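Local atomic coordinates of OmpT protein (Vibrio cholerae serotype O1, PDB entry 6EHD), a protein that probably acts as a general diffusion porin, a beta-barrel channel that lets ions and small solutes cross the outer membrane. Residues 196-201 with 211-216. The protein carries 1 engineered substitution. Residues are numbered along the deposited sequence; the frame is centred on the assembly and turned at random.
Sequences YFEVTG and GVTYYN. With C8E ((hydroxyethyloxy)tri(ethyloxy)octane), chain J; C8E ((hydroxyethyloxy)tri(ethyloxy)octane), chain K.
Y215 and E198 form a non-hydrogen-bonded pair, and the Y215 ring leans over to E198. E198 CB sits against one ring face, over its centre and 3.4 Å from the centroid, in a CH-pi contact. E198 CG stands between its backbone N and carbonyl carbon (chi1 68°), which carries it against the same face, toward CE2 and CZ. Y196 CB meets the ring edge in its plane, and the Y196 and Y215 side chains run side by side. Y196 OH is hydrogen-bonded to E150, and Y215 OH to Y152 OH.

Further along this face, T213 OG1 donates to T200 OG1 at 2.8 Å, and T200 OG1 donates to E198 OE1, also at 2.8 Å. T213 OG1 in turn is bonded to the A97 backbone N, and E198 OE2 to H163, so both carboxylate oxygens are held.

The other face carries F197, V199, V212 and Y214 and is touched by two C8E detergent molecules. C8E of chain K has C3 over a face of the F197 ring, toward the rim; that of chain J runs past V199 and sets O15 over a face of the Y214 ring, also toward the rim. Six backbone hydrogen bonds join the antiparallel strands. This is a transmembrane beta hairpin of a porin barrel, with polar contacts on the inward face and detergent on the lipid-facing one.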
# COMPACT_ATOMS: atom_id res chain seq x y z
N TYR A 196 -10.97 8.18 -6.20
CA TYR A 196 -9.58 8.41 -6.61
C TYR A 196 -9.25 7.84 -8.01
O TYR A 196 -9.89 6.93 -8.53
CB TYR A 196 -8.59 7.90 -5.46
CG TYR A 196 -9.00 6.47 -4.94
CD1 TYR A 196 -9.93 6.36 -3.89
CD2 TYR A 196 -8.55 5.31 -5.57
CE1 TYR A 196 -10.38 5.12 -3.44
CE2 TYR A 196 -8.98 4.05 -5.09
CZ TYR A 196 -9.93 3.96 -4.04
OH TYR A 196 -10.40 2.73 -3.56
N PHE A 197 -8.24 8.43 -8.64
CA PHE A 197 -7.74 8.09 -9.96
C PHE A 197 -6.27 8.41 -10.09
O PHE A 197 -5.78 9.46 -9.56
CB PHE A 197 -8.61 8.88 -11.04
CG PHE A 197 -8.16 8.64 -12.44
CD1 PHE A 197 -8.39 7.42 -13.03
CD2 PHE A 197 -7.53 9.62 -13.18
CE1 PHE A 197 -7.96 7.15 -14.32
CE2 PHE A 197 -7.06 9.33 -14.45
CZ PHE A 197 -7.30 8.11 -15.03
N GLU A 198 -5.51 7.56 -10.86
CA GLU A 198 -4.10 7.74 -10.99
C GLU A 198 -3.59 7.28 -12.34
O GLU A 198 -4.21 6.41 -13.00
CB GLU A 198 -3.35 6.90 -9.89
CG GLU A 198 -3.43 5.39 -10.02
CD GLU A 198 -2.42 4.70 -10.97
OE1 GLU A 198 -1.32 5.22 -11.19
OE2 GLU A 198 -2.73 3.58 -11.51
N VAL A 199 -2.48 7.85 -12.74
CA VAL A 199 -1.64 7.36 -13.86
C VAL A 199 -0.18 7.21 -13.40
O VAL A 199 0.36 8.15 -12.74
CB VAL A 199 -1.71 8.36 -15.05
CG1 VAL A 199 -0.76 7.97 -16.17
CG2 VAL A 199 -3.15 8.48 -15.56
N THR A 200 0.51 6.14 -13.85
CA THR A 200 1.91 5.89 -13.49
C THR A 200 2.69 5.45 -14.73
O THR A 200 2.16 4.70 -15.56
CB THR A 200 2.05 4.72 -12.43
OG1 THR A 200 1.45 5.15 -11.21
CG2 THR A 200 3.49 4.34 -12.19
N GLY A 201 3.93 5.96 -14.81
CA GLY A 201 4.96 5.46 -15.78
C GLY A 201 6.23 5.03 -15.07
O GLY A 201 6.69 5.77 -14.22
N GLY A 211 10.46 6.41 -11.90
CA GLY A 211 9.01 6.36 -11.92
C GLY A 211 8.35 7.68 -11.57
O GLY A 211 8.86 8.44 -10.70
N VAL A 212 7.17 7.91 -12.17
CA VAL A 212 6.33 9.03 -11.86
C VAL A 212 4.89 8.58 -11.71
O VAL A 212 4.36 7.87 -12.57
CB VAL A 212 6.41 10.19 -12.96
CG1 VAL A 212 5.48 11.33 -12.61
CG2 VAL A 212 7.85 10.61 -13.14
N THR A 213 4.20 9.05 -10.65
CA THR A 213 2.77 8.82 -10.45
C THR A 213 2.03 10.16 -10.16
O THR A 213 2.47 10.98 -9.29
CB THR A 213 2.44 7.87 -9.26
OG1 THR A 213 3.04 6.57 -9.45
CG2 THR A 213 0.92 7.78 -8.98
N TYR A 214 0.94 10.38 -10.93
CA TYR A 214 -0.04 11.39 -10.61
C TYR A 214 -1.24 10.77 -9.89
O TYR A 214 -1.79 9.74 -10.38
CB TYR A 214 -0.51 12.05 -11.92
CG TYR A 214 0.46 12.81 -12.80
CD1 TYR A 214 1.64 13.38 -12.29
CD2 TYR A 214 0.11 13.14 -14.14
CE1 TYR A 214 2.55 14.08 -13.10
CE2 TYR A 214 0.96 13.92 -14.90
CZ TYR A 214 2.16 14.47 -14.37
OH TYR A 214 2.99 15.29 -15.14
N TYR A 215 -1.74 11.35 -8.82
CA TYR A 215 -2.96 10.87 -8.15
C TYR A 215 -3.89 12.11 -7.89
O TYR A 215 -3.43 13.21 -7.56
CB TYR A 215 -2.67 10.16 -6.72
CG TYR A 215 -3.06 8.72 -6.60
CD1 TYR A 215 -4.43 8.35 -6.39
CD2 TYR A 215 -2.13 7.68 -6.68
CE1 TYR A 215 -4.82 7.03 -6.30
CE2 TYR A 215 -2.49 6.35 -6.57
CZ TYR A 215 -3.84 5.99 -6.43
OH TYR A 215 -4.24 4.65 -6.36
N ASN A 216 -5.18 11.91 -8.05
CA ASN A 216 -6.20 12.80 -7.51
C ASN A 216 -7.09 12.00 -6.55
O ASN A 216 -7.41 10.82 -6.80
CB ASN A 216 -7.14 13.38 -8.60
CG ASN A 216 -6.59 14.67 -9.29
OD1 ASN A 216 -5.77 15.51 -8.75
ND2 ASN A 216 -7.11 14.89 -10.49
C1 C8E J . -7.22 9.85 -20.27
C2 C8E J . -6.57 8.80 -19.42
C3 C8E J . -5.32 8.29 -20.13
C4 C8E J . -4.25 7.89 -19.15
C5 C8E J . -3.35 6.80 -19.71
C6 C8E J . -1.88 7.11 -19.67
C7 C8E J . -1.43 8.44 -20.24
C8 C8E J . 0.01 8.30 -20.79
O9 C8E J . 0.84 7.86 -19.73
C10 C8E J . 2.25 7.92 -19.86
C11 C8E J . 2.74 7.70 -18.44
O12 C8E J . 3.02 8.97 -17.83
C13 C8E J . 3.23 8.91 -16.43
C14 C8E J . 2.83 10.22 -15.80
O15 C8E J . 3.74 11.31 -16.04
C16 C8E J . 4.44 11.50 -17.23
C17 C8E J . 4.78 12.98 -17.34
O18 C8E J . 6.17 13.20 -17.38
C19 C8E J . 6.77 12.94 -18.64
C20 C8E J . 8.21 13.17 -18.24
O21 C8E J . 8.74 12.22 -17.30
C1 C8E K . -9.49 9.81 -18.45
C2 C8E K . -10.82 9.74 -17.71
C3 C8E K . -10.75 10.46 -16.40
C4 C8E K . -11.63 9.78 -15.40
C5 C8E K . -11.73 10.63 -14.19
C6 C8E K . -12.54 9.96 -13.11
C7 C8E K . -12.33 10.81 -11.88
C8 C8E K . -13.04 10.36 -10.63
O9 C8E K . -12.54 11.25 -9.62
C10 C8E K . -11.44 10.78 -8.86
C11 C8E K . -10.49 11.93 -8.53
O12 C8E K . -11.24 12.98 -7.92